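Local coordinates for protein 2-c-methyl-d-erythritol 2,4-cyclodiphosphate synthase (PDB 4C81) that probably catalyses the cyclisation step that yields 2-C-methyl-D-erythritol 2,4-cyclodiphosphate in isoprenoid precursor synthesis, working as a trimer with bound zinc, at residues K42-G48 with S60-Y66; N113-V119 with N176-K182. The protein carries 1 engineered substitution. All blocks are in the same frame, centred on the assembly; numbering follows the deposited sequence. Where two conformers were deposited one is given.

How the interactions relate
Interaction 1 (42-48 with 60-66) closes along the chain before interaction 2 (113-119 with 176-182) opens, and the two lie on opposite sides of the chain's centre. Their centres are 24 Å apart, their nearest atoms about 8 Å, and they do not touch. What joins them is strand 170-181 and helix 64-77: the strand's early part packs on L44, I64 and I65 of interaction 1 and its last part forms interaction 2, while the helix begins in interaction 1 and reaches Y114, I177 and L179 further on. Interaction 1 borders the zinc and CDP site through S60, whereas interaction 2 ties together two neighbouring strands of the five-stranded sheet at the subunit interface.

Interaction 1: residues K42-G48 with S60-Y66; sequences KTLTLGG and SDGDIIY
The helix N-cap at D63, where the chain leaves the zinc and CDP site and enters helix 64-77, is built against the end of strand 43-46. The D63 carboxylate reaches the turn after that strand: OD1 accepts from G47 N at 2.9 Å and OD2, with its syn lone pair, from G48 N at 3.0 Å. D63 OD1 also takes the capping bond from Y66 N, which arrives on the opposite face of the carboxylate plane from G47 N. With CG anti to the backbone N (chi1 -165°), the short acid spans both tasks, and three N-H groups fix its rotation and probably favour the charged form. G47 and G48 have positive phi, which favours glycine, and their bare backbone lies over one face of the Y66 ring; G47 CA sits 4.2 Å from the ring centroid. Just before the cap, D61 OD1 accepts from D63 N in an Asx turn.

Beside the cap the contact is apolar. L46 CD1 presses on I64 CG1 at 3.4 Å, a tight fit, and L46 CG meets I65 CD1, these two side chains crossing at about a right angle. At the outer end, the bent K42 chain brings NZ to S60 O at 3.0 Å, above the carbonyl plane, and a water donates to T43 O and D61 O and accepts from the T45 hydroxyl, OG1.

S60 packs on the zinc ligand H17 and its side chain is about 5 Å from both zinc and CDP; I64 touches D15 and H17 of strand 9-21. I64 and I65 also rest on strand 170-181, D61 OD2 bonds to S98, and helix 130-145 covers L46, I65 and Y66.

Interaction 2: residues N113-V119 with N176-K182; sequences NYDIGNV and NILLIPK
Backbone hydrogen bonds pair D115 with I180 in both directions: D115 N gives to I180 O at 2.8 Å, nearly straight at 178°, and I180 N returns a bond to D115 O at 2.7 Å. Further bonds run from K182 N to N113 O, from G117 N to L178 O and, longest of the five at 3.2 Å, from L178 N to N118 O. The register slips by one residue between I116 and V119, a beta bulge. Having no side chain, G117 lets I180 CG1 pack 3.8 Å from its CA.

These are neighbouring antiparallel strands of the central sheet of the YgbB fold, whose trimer brings the sheets of three subunits together. N118 ND2 bonds to I10 O of the second subunit, and L178 packs on L178 of the third.

Among apolar contacts, I116, V119, I177 and L179 share one sheet face, which helices 64-77 and 97-111 help cover. I116 CG1 meets L179 CD2 at 3.9 Å, and the beta-branched I116 and I177 touch through CG2 and CD1. Separately, Y114 sets CD1 3.7 Å from L179 CB and CE1 near P181 CD, while its hydroxyl bonds to G7 O.

Polar side chains meet at the outer end. With D115 CG anti to its carbonyl carbon (chi1 -69°), the carboxylate meets the extended K182 chain: CE lies 3.2 Å from OD1, but NZ stays 4.3 Å from that oxygen, beyond a salt bridge.

Interaction 1: residues K42-G48 with S60-Y66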
loop_
_atom_site.group_PDB
_atom_site.type_symbol
_atom_site.label_atom_id
_atom_site.label_comp_id
_atom_site.label_asym_id
_atom_site.label_seq_id
_atom_site.Cartn_x
_atom_site.Cartn_y
_atom_site.Cartn_z
ATOM N N LYS A 42 5.294 15.818 -23.180
ATOM C CA LYS A 42 4.156 16.571 -22.666
ATOM C C LYS A 42 4.420 17.030 -21.231
ATOM O O LYS A 42 5.091 16.336 -20.469
ATOM C CB LYS A 42 2.887 15.713 -22.714
ATOM C CG LYS A 42 1.587 16.501 -22.586
ATOM C CD LYS A 42 0.399 15.613 -22.223
ATOM C CE LYS A 42 0.082 14.587 -23.304
ATOM N NZ LYS A 42 0.916 13.357 -23.191
ATOM N N THR A 43 3.885 18.195 -20.872
ATOM C CA THR A 43 4.008 18.725 -19.512
ATOM C C THR A 43 3.223 17.867 -18.510
ATOM O O THR A 43 2.065 17.530 -18.751
ATOM C CB THR A 43 3.522 20.200 -19.429
ATOM O OG1 THR A 43 3.643 20.679 -18.083
ATOM C CG2 THR A 43 2.069 20.334 -19.880
ATOM N N LEU A 44 3.864 17.521 -17.394
ATOM C CA LEU A 44 3.229 16.715 -16.341
ATOM C C LEU A 44 2.060 17.444 -15.678
ATOM O O LEU A 44 2.140 18.639 -15.387
ATOM C CB LEU A 44 4.255 16.330 -15.260
ATOM C CG LEU A 44 3.731 15.609 -14.007
ATOM C CD1 LEU A 44 3.207 14.224 -14.356
ATOM C CD2 LEU A 44 4.818 15.523 -12.944
ATOM N N THR A 45 0.978 16.704 -15.445
ATOM C CA THR A 45 -0.138 17.162 -14.629
ATOM C C THR A 45 -0.235 16.228 -13.431
ATOM O O THR A 45 -0.154 15.009 -13.585
ATOM C CB THR A 45 -1.466 17.117 -15.406
ATOM O OG1 THR A 45 -1.332 17.857 -16.626
ATOM C CG2 THR A 45 -2.601 17.705 -14.574
ATOM N N LEU A 46 -0.399 16.804 -12.245
ATOM C CA LEU A 46 -0.412 16.042 -10.999
ATOM C C LEU A 46 -1.552 16.540 -10.107
ATOM O O LEU A 46 -1.531 17.679 -9.629
ATOM C CB LEU A 46 0.949 16.177 -10.306
ATOM C CG LEU A 46 1.352 15.147 -9.251
ATOM C CD1 LEU A 46 1.347 13.736 -9.820
ATOM C CD2 LEU A 46 2.727 15.489 -8.699
ATOM N N GLY A 47 -2.553 15.686 -9.896
ATOM C CA GLY A 47 -3.763 16.071 -9.177
ATOM C C GLY A 47 -4.455 17.257 -9.821
ATOM O O GLY A 47 -4.995 18.120 -9.131
ATOM N N GLY A 48 -4.416 17.303 -11.151
ATOM C CA GLY A 48 -4.983 18.413 -11.916
ATOM C C GLY A 48 -4.133 19.675 -11.970
ATOM O O GLY A 48 -4.549 20.663 -12.570
ATOM N N SER A 60 -0.996 9.144 -22.174
ATOM C CA SER A 60 -1.949 9.883 -21.349
ATOM C C SER A 60 -1.299 11.150 -20.782
ATOM O O SER A 60 -0.136 11.444 -21.078
ATOM C CB SER A 60 -2.442 8.992 -20.205
ATOM O OG SER A 60 -1.411 8.763 -19.257
ATOM N N ASP A 61 -2.048 11.885 -19.961
ATOM C CA ASP A 61 -1.546 13.107 -19.317
ATOM C C ASP A 61 -0.552 12.848 -18.171
ATOM O O ASP A 61 0.057 13.785 -17.651
ATOM C CB ASP A 61 -2.710 13.977 -18.817
ATOM C CG ASP A 61 -3.536 13.307 -17.724
ATOM O OD1 ASP A 61 -3.205 12.180 -17.304
ATOM O OD2 ASP A 61 -4.531 13.918 -17.286
ATOM N N GLY A 62 -0.411 11.586 -17.772
ATOM C CA GLY A 62 0.588 11.183 -16.786
ATOM C C GLY A 62 0.219 11.486 -15.343
ATOM O O GLY A 62 1.076 11.424 -14.460
ATOM N N ASP A 63 -1.055 11.789 -15.096
ATOM C CA ASP A 63 -1.506 12.218 -13.772
ATOM C C ASP A 63 -1.678 11.022 -12.832
ATOM O O ASP A 63 -2.778 10.485 -12.676
ATOM C CB ASP A 63 -2.809 13.024 -13.883
ATOM C CG ASP A 63 -3.136 13.799 -12.614
ATOM O OD1 ASP A 63 -2.818 13.320 -11.502
ATOM O OD2 ASP A 63 -3.722 14.897 -12.721
ATOM N N ILE A 64 -0.577 10.618 -12.205
ATOM C CA ILE A 64 -0.573 9.453 -11.313
ATOM C C ILE A 64 -1.588 9.567 -10.172
ATOM O O ILE A 64 -2.114 8.554 -9.708
ATOM C CB ILE A 64 0.845 9.147 -10.731
ATOM C CG1 ILE A 64 1.443 10.381 -10.043
ATOM C CG2 ILE A 64 1.776 8.617 -11.827
ATOM C CD1 ILE A 64 2.746 10.109 -9.306
ATOM N N ILE A 65 -1.860 10.788 -9.717
ATOM C CA ILE A 65 -2.804 10.993 -8.616
ATOM C C ILE A 65 -4.235 10.688 -9.065
ATOM O O ILE A 65 -4.927 9.861 -8.458
ATOM C CB ILE A 65 -2.700 12.420 -8.029
ATOM C CG1 ILE A 65 -1.342 12.613 -7.343
ATOM C CG2 ILE A 65 -3.817 12.683 -7.043
ATOM C CD1 ILE A 65 -1.155 13.991 -6.733
ATOM N N TYR A 66 -4.684 11.348 -10.129
ATOM C CA TYR A 66 -6.031 11.094 -10.644
ATOM C C TYR A 66 -6.231 9.640 -11.064
ATOM O O TYR A 66 -7.277 9.052 -10.772
ATOM C CB TYR A 66 -6.366 12.027 -11.819
ATOM C CG TYR A 66 -6.810 13.441 -11.450
ATOM C CD1 TYR A 66 -7.038 13.825 -10.125
ATOM C CD2 TYR A 66 -7.046 14.383 -12.447
ATOM C CE1 TYR A 66 -7.456 15.110 -9.808
ATOM C CE2 TYR A 66 -7.469 15.670 -12.136
ATOM C CZ TYR A 66 -7.669 16.025 -10.819
ATOM O OH TYR A 66 -8.089 17.296 -10.512
HETATM O O HOH W 1 -0.071 16.183 -18.713
#

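Interaction 2: residues N113-V119 with N176-K182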
loop_
_atom_site.group_PDB
_atom_site.type_symbol
_atom_site.label_atom_id
_atom_site.label_comp_id
_atom_site.label_asym_id
_atom_site.label_seq_id
_atom_site.Cartn_x
_atom_site.Cartn_y
_atom_site.Cartn_z
ATOM N N ASN A 113 -24.713 3.067 -4.597
ATOM C CA ASN A 113 -25.215 3.475 -3.285
ATOM C C ASN A 113 -24.108 3.565 -2.223
ATOM O O ASN A 113 -24.288 3.130 -1.082
ATOM C CB ASN A 113 -26.346 2.539 -2.830
ATOM C CG ASN A 113 -27.371 3.240 -1.956
ATOM O OD1 ASN A 113 -27.825 2.696 -0.950
ATOM N ND2 ASN A 113 -27.743 4.454 -2.342
ATOM N N TYR A 114 -22.967 4.137 -2.611
ATOM C CA TYR A 114 -21.848 4.369 -1.697
ATOM C C TYR A 114 -21.522 5.863 -1.608
ATOM O O TYR A 114 -21.851 6.637 -2.510
ATOM C CB TYR A 114 -20.604 3.588 -2.153
ATOM C CG TYR A 114 -20.562 2.154 -1.677
ATOM C CD1 TYR A 114 -20.039 1.831 -0.430
ATOM C CD2 TYR A 114 -21.034 1.120 -2.477
ATOM C CE1 TYR A 114 -20.000 0.521 0.017
ATOM C CE2 TYR A 114 -21.004 -0.196 -2.041
ATOM C CZ TYR A 114 -20.483 -0.491 -0.792
ATOM O OH TYR A 114 -20.444 -1.793 -0.359
ATOM N N ASP A 115 -20.908 6.250 -0.492
ATOM C CA ASP A 115 -20.254 7.547 -0.339
ATOM C C ASP A 115 -18.779 7.262 -0.122
ATOM O O ASP A 115 -18.427 6.193 0.364
ATOM C CB ASP A 115 -20.781 8.294 0.888
ATOM C CG ASP A 115 -22.215 8.754 0.731
ATOM O OD1 ASP A 115 -22.548 9.322 -0.327
ATOM O OD2 ASP A 115 -23.001 8.563 1.682
ATOM N N ILE A 116 -17.924 8.214 -0.476
ATOM C CA ILE A 116 -16.514 8.145 -0.095
ATOM C C ILE A 116 -16.401 8.494 1.382
ATOM O O ILE A 116 -17.027 9.450 1.846
ATOM C CB ILE A 116 -15.640 9.110 -0.928
ATOM C CG1 ILE A 116 -15.593 8.650 -2.388
ATOM C CG2 ILE A 116 -14.212 9.186 -0.363
ATOM C CD1 ILE A 116 -14.889 9.615 -3.324
ATOM N N GLY A 117 -15.624 7.705 2.122
ATOM C CA GLY A 117 -15.282 8.039 3.497
ATOM C C GLY A 117 -14.159 9.051 3.450
ATOM O O GLY A 117 -14.392 10.258 3.473
ATOM N N ASN A 118 -12.930 8.555 3.372
ATOM C CA ASN A 118 -11.778 9.410 3.108
ATOM C C ASN A 118 -10.827 8.745 2.125
ATOM O O ASN A 118 -10.941 7.551 1.851
ATOM C CB ASN A 118 -11.042 9.759 4.401
ATOM C CG ASN A 118 -10.233 8.602 4.938
ATOM O OD1 ASN A 118 -10.765 7.518 5.167
ATOM N ND2 ASN A 118 -8.938 8.819 5.122
ATOM N N VAL A 119 -9.920 9.548 1.574
ATOM C CA VAL A 119 -8.863 9.059 0.695
ATOM C C VAL A 119 -7.522 9.586 1.223
ATOM O O VAL A 119 -7.429 10.737 1.666
ATOM C CB VAL A 119 -9.094 9.481 -0.778
ATOM C CG1 VAL A 119 -9.008 10.992 -0.944
ATOM C CG2 VAL A 119 -8.104 8.777 -1.698
ATOM N N ASN A 176 -5.298 5.306 -1.308
ATOM C CA ASN A 176 -6.029 4.415 -0.419
ATOM C C ASN A 176 -7.347 5.056 -0.045
ATOM O O ASN A 176 -7.381 6.214 0.370
ATOM C CB ASN A 176 -5.221 4.148 0.845
ATOM C CG ASN A 176 -3.847 3.611 0.545
ATOM O OD1 ASN A 176 -3.643 2.398 0.505
ATOM N ND2 ASN A 176 -2.896 4.509 0.299
ATOM N N ILE A 177 -8.430 4.299 -0.178
ATOM C CA ILE A 177 -9.769 4.853 -0.006
ATOM C C ILE A 177 -10.691 3.901 0.748
ATOM O O ILE A 177 -10.513 2.682 0.706
ATOM C CB ILE A 177 -10.369 5.201 -1.386
ATOM C CG1 ILE A 177 -11.523 6.194 -1.246
ATOM C CG2 ILE A 177 -10.779 3.942 -2.152
ATOM C CD1 ILE A 177 -11.925 6.810 -2.556
ATOM N N LEU A 178 -11.658 4.477 1.463
ATOM C CA LEU A 178 -12.763 3.720 2.033
ATOM C C LEU A 178 -14.045 4.216 1.390
ATOM O O LEU A 178 -14.244 5.426 1.249
ATOM C CB LEU A 178 -12.858 3.930 3.541
ATOM C CG LEU A 178 -11.786 3.267 4.395
ATOM C CD1 LEU A 178 -11.956 3.712 5.840
ATOM C CD2 LEU A 178 -11.817 1.743 4.290
ATOM N N LEU A 179 -14.894 3.281 0.983
ATOM C CA LEU A 179 -16.245 3.598 0.554
ATOM C C LEU A 179 -17.233 3.122 1.613
ATOM O O LEU A 179 -17.176 1.976 2.059
ATOM C CB LEU A 179 -16.558 2.936 -0.782
ATOM C CG LEU A 179 -15.593 3.249 -1.929
ATOM C CD1 LEU A 179 -16.018 2.517 -3.179
ATOM C CD2 LEU A 179 -15.481 4.750 -2.200
ATOM N N ILE A 180 -18.141 4.017 2.001
ATOM C CA ILE A 180 -19.112 3.759 3.061
ATOM C C ILE A 180 -20.511 3.639 2.460
ATOM O O ILE A 180 -20.929 4.517 1.706
ATOM C CB ILE A 180 -19.129 4.918 4.088
ATOM C CG1 ILE A 180 -17.707 5.288 4.530
ATOM C CG2 ILE A 180 -19.980 4.550 5.295
ATOM C CD1 ILE A 180 -16.918 4.134 5.131
ATOM N N PRO A 181 -21.243 2.557 2.789
ATOM C CA PRO A 181 -22.594 2.444 2.234
ATOM C C PRO A 181 -23.506 3.581 2.689
ATOM O O PRO A 181 -23.393 4.048 3.825
ATOM C CB PRO A 181 -23.094 1.099 2.780
ATOM C CG PRO A 181 -22.260 0.814 3.959
ATOM C CD PRO A 181 -20.924 1.442 3.697
ATOM N N LYS A 182 -24.377 4.036 1.792
ATOM C CA LYS A 182 -25.391 5.030 2.138
ATOM C C LYS A 182 -26.427 4.398 3.063
ATOM O O LYS A 182 -26.735 3.209 2.936
ATOM C CB LYS A 182 -26.068 5.578 0.878
ATOM C CG LYS A 182 -25.203 6.544 0.093
ATOM C CD LYS A 182 -25.886 6.998 -1.181
ATOM C CE LYS A 182 -25.165 8.181 -1.803
ATOM N NZ LYS A 182 -25.873 8.687 -3.008
HETATM O O HOH W 2 -22.395 6.776 3.816
#